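Local coordinates for chitinase A (Pteris ryukyuensis, PDB 4RL3), which probably hydrolyses the glycosidic bonds of chitin, this chain being the family 18 catalytic domain of a longer, LysM-bearing fern protein, at residues V89-T94 with D127-S132. Numbering follows the deposited sequence. Where two conformers were deposited one is given.
Sequences VQFTAT and DQVSTS
The carboxamide of Gln90 grips Asp127 at two points. Its NE2 gives a nearly straight hydrogen bond to Asp127 OD2 at 2.9 Å, close to the amide plane of the glutamine and on the anti lone pair of the oxygen, while OE1 accepts the backbone N-H of Asp127 at 3.0 Å, the donor tilted 23° from the carbonyl plane. A bend in the glutamine chain (chi2 -69°) turns the amide back to this aspartate; amide and carboxylate stand 56° apart. With both amide ends engaged, the group's rotation is fixed. A leucine here would probably leave Asp127 OD2 and the Asp127 N-H without these partners and the loop end freer to move.

The tighter, apolar side is built round the buried ring of Phe91. Both methyls of Val129 reach its CD1 at 4.0 Å, CG1 obliquely to the ring, and CG1 also lies 3.5 Å from Phe91 O. The ring packs further against Trp99 and, edge to face, Tyr123 and Phe134. On the looser, exposed side the extended Gln128 crosses Gln90 at about a right angle, its CD 3.7 Å from Gln90 CB, the two amide planes nearly parallel; its NE2 also lies 3.9 Å from Thr92 CB. Water fills in between the segments: one molecule accepts from Gln128 N at 2.8 Å and lies within donating reach of Phe91 O and the side-chain Gln90 OE1, and another joins Ala93 N to Gln128 O.

The contact thus ties together loops from two consecutive strand-to-helix connections, 73-81 to 96-114 (with the 83-84/87-88 hairpin between) and 118-123 to 131-147, whose N-cap is Ser130, in the TIM barrel of family 18.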
ATOM      1  N   VAL A  89     -13.272   9.191  -1.759  1.00  8.66           N
ATOM      2  CA  VAL A  89     -12.087  10.021  -1.845  1.00  8.18           C
ATOM      3  C   VAL A  89     -11.793  10.258  -3.319  1.00  7.75           C
ATOM      4  O   VAL A  89     -11.033   9.521  -3.945  1.00  7.75           O
ATOM      5  CB  VAL A  89     -10.883   9.372  -1.125  1.00  8.05           C
ATOM      6  CG1 VAL A  89      -9.637  10.240  -1.283  1.00  7.95           C
ATOM      7  CG2 VAL A  89     -11.192   9.161   0.343  1.00  8.12           C
ATOM      8  N   GLN A  90     -12.395  11.308  -3.865  1.00  7.31           N
ATOM      9  CA  GLN A  90     -12.174  11.709  -5.246  1.00  7.37           C
ATOM     10  C   GLN A  90     -10.851  12.436  -5.344  1.00  7.06           C
ATOM     11  O   GLN A  90     -10.645  13.436  -4.641  1.00  7.03           O
ATOM     12  CB  GLN A  90     -13.287  12.658  -5.716  1.00  7.37           C
ATOM     13  CG  GLN A  90     -14.638  11.989  -5.872  1.00  7.50           C
ATOM     14  CD  GLN A  90     -14.673  11.012  -7.027  1.00  7.67           C
ATOM     15  OE1 GLN A  90     -13.752  10.954  -7.852  1.00  7.64           O
ATOM     16  NE2 GLN A  90     -15.753  10.242  -7.109  1.00  7.84           N
ATOM     17  N   PHE A  91      -9.942  11.955  -6.188  1.00  7.07           N
ATOM     18  CA  PHE A  91      -8.724  12.718  -6.401  1.00  6.90           C
ATOM     19  C   PHE A  91      -9.096  14.047  -7.045  1.00  7.25           C
ATOM     20  O   PHE A  91      -9.802  14.082  -8.045  1.00  7.47           O
ATOM     21  CB  PHE A  91      -7.714  11.991  -7.289  1.00  6.51           C
ATOM     22  CG  PHE A  91      -6.385  12.694  -7.342  1.00  6.22           C
ATOM     23  CD1 PHE A  91      -6.180  13.753  -8.212  1.00  6.13           C
ATOM     24  CD2 PHE A  91      -5.371  12.335  -6.476  1.00  6.07           C
ATOM     25  CE1 PHE A  91      -4.978  14.424  -8.236  1.00  6.06           C
ATOM     26  CE2 PHE A  91      -4.162  12.999  -6.501  1.00  5.99           C
ATOM     27  CZ  PHE A  91      -3.970  14.048  -7.374  1.00  6.00           C
ATOM     28  N   THR A  92      -8.613  15.141  -6.472  1.00  7.64           N
ATOM     29  CA  THR A  92      -8.935  16.450  -7.031  1.00  8.22           C
ATOM     30  C   THR A  92      -7.870  17.500  -6.693  1.00  7.77           C
ATOM     31  O   THR A  92      -7.296  17.517  -5.595  1.00  7.77           O
ATOM     32  CB  THR A  92     -10.358  16.877  -6.613  1.00  8.87           C
ATOM     33  OG1 THR A  92     -10.716  18.110  -7.258  1.00  9.91           O
ATOM     34  CG2 THR A  92     -10.475  17.013  -5.126  1.00  9.05           C
ATOM     35  N   ALA A  93      -7.587  18.344  -7.677  1.00  7.65           N
ATOM     36  CA  ALA A  93      -6.533  19.338  -7.572  1.00  7.71           C
ATOM     37  C   ALA A  93      -7.042  20.666  -8.098  1.00  7.95           C
ATOM     38  O   ALA A  93      -7.671  20.717  -9.153  1.00  8.44           O
ATOM     39  CB  ALA A  93      -5.321  18.906  -8.387  1.00  7.66           C
ATOM     40  N   THR A  94      -6.747  21.734  -7.371  1.00  7.93           N
ATOM     41  CA  THR A  94      -7.060  23.095  -7.832  1.00  8.06           C
ATOM     42  C   THR A  94      -6.244  23.417  -9.080  1.00  7.88           C
ATOM     43  O   THR A  94      -6.771  23.948 -10.062  1.00  8.15           O
ATOM     44  CB  THR A  94      -6.757  24.123  -6.717  1.00  8.38           C
ATOM     45  OG1 THR A  94      -7.585  23.837  -5.579  1.00  8.86           O
ATOM     46  CG2 THR A  94      -7.013  25.555  -7.198  1.00  8.60           C
ATOM     47  N   ASP A 127     -13.389  10.499 -10.791  1.00 10.88           N
ATOM     48  CA  ASP A 127     -14.520  11.084 -11.504  1.00 12.27           C
ATOM     49  C   ASP A 127     -14.424  12.608 -11.637  1.00 13.11           C
ATOM     50  O   ASP A 127     -15.206  13.204 -12.381  1.00 13.97           O
ATOM     51  CB  ASP A 127     -15.816  10.680 -10.806  1.00 12.72           C
ATOM     52  CG  ASP A 127     -15.941   9.173 -10.649  1.00 13.13           C
ATOM     53  OD1 ASP A 127     -15.849   8.467 -11.671  1.00 13.83           O
ATOM     54  OD2 ASP A 127     -16.097   8.681  -9.508  1.00 14.29           O
ATOM     55  N   GLN A 128     -13.479  13.230 -10.925  1.00 13.83           N
ATOM     56  CA  GLN A 128     -13.334  14.693 -10.888  1.00 14.84           C
ATOM     57  C   GLN A 128     -11.963  15.167 -11.387  1.00 14.04           C
ATOM     58  O   GLN A 128     -11.579  16.318 -11.168  1.00 14.77           O
ATOM     59  CB  GLN A 128     -13.563  15.206  -9.457  1.00 16.14           C
ATOM     60  CG  GLN A 128     -14.936  14.871  -8.888  1.00 17.80           C
ATOM     61  CD  GLN A 128     -15.165  15.381  -7.472  1.00 18.85           C
ATOM     62  OE1 GLN A 128     -16.220  15.137  -6.896  1.00 20.87           O
ATOM     63  NE2 GLN A 128     -14.180  16.073  -6.898  1.00 19.74           N
ATOM     64  N   VAL A 129     -11.236  14.284 -12.062  1.00 12.77           N
ATOM     65  CA  VAL A 129      -9.895  14.589 -12.537  1.00 11.78           C
ATOM     66  C   VAL A 129      -9.561  13.794 -13.798  1.00 10.96           C
ATOM     67  O   VAL A 129      -9.972  12.646 -13.949  1.00 11.18           O
ATOM     68  CB  VAL A 129      -8.849  14.318 -11.432  1.00 11.93           C
ATOM     69  CG1 VAL A 129      -8.702  12.830 -11.150  1.00 11.91           C
ATOM     70  CG2 VAL A 129      -7.505  14.937 -11.801  1.00 11.89           C
ATOM     71  N   SER A 130      -8.805  14.401 -14.702  1.00 10.08           N
ATOM     72  CA  SER A 130      -8.304  13.670 -15.860  1.00  9.56           C
ATOM     73  C   SER A 130      -7.156  12.767 -15.454  1.00  8.93           C
ATOM     74  O   SER A 130      -6.470  13.006 -14.466  1.00  8.35           O
ATOM     75  CB  SER A 130      -7.834  14.610 -16.957  1.00  9.78           C
ATOM     76  OG  SER A 130      -6.606  15.223 -16.611  1.00  9.93           O
ATOM     77  N   THR A 131      -6.934  11.731 -16.236  1.00  8.58           N
ATOM     78  CA  THR A 131      -5.846  10.813 -15.962  1.00  8.29           C
ATOM     79  C   THR A 131      -4.488  11.511 -16.070  1.00  7.87           C
ATOM     80  O   THR A 131      -3.599  11.266 -15.254  1.00  7.53           O
ATOM     81  CB  THR A 131      -5.959   9.580 -16.875  1.00  8.69           C
ATOM     82  OG1 THR A 131      -7.146   8.868 -16.501  1.00  9.05           O
ATOM     83  CG2 THR A 131      -4.734   8.676 -16.780  1.00  8.76           C
ATOM     84  N   SER A 132      -4.329  12.391 -17.057  0.50  7.55           N
ATOM     85  CA  SER A 132      -3.085  13.146 -17.198  0.50  7.39           C
ATOM     86  C   SER A 132      -2.797  13.993 -15.960  0.50  7.19           C
ATOM     87  O   SER A 132      -1.654  14.077 -15.522  0.50  7.31           O
ATOM     88  CB  SER A 132      -3.123  14.042 -18.437  0.50  7.36           C
ATOM     89  OG  SER A 132      -3.050  13.272 -19.627  0.50  7.38           O
TER
HETATM   90  O   HOH W   1     -11.602  12.414  -9.062  1.00  8.57           O
HETATM   91  O   HOH W   2      -9.521  17.978 -10.001  1.00 18.89           O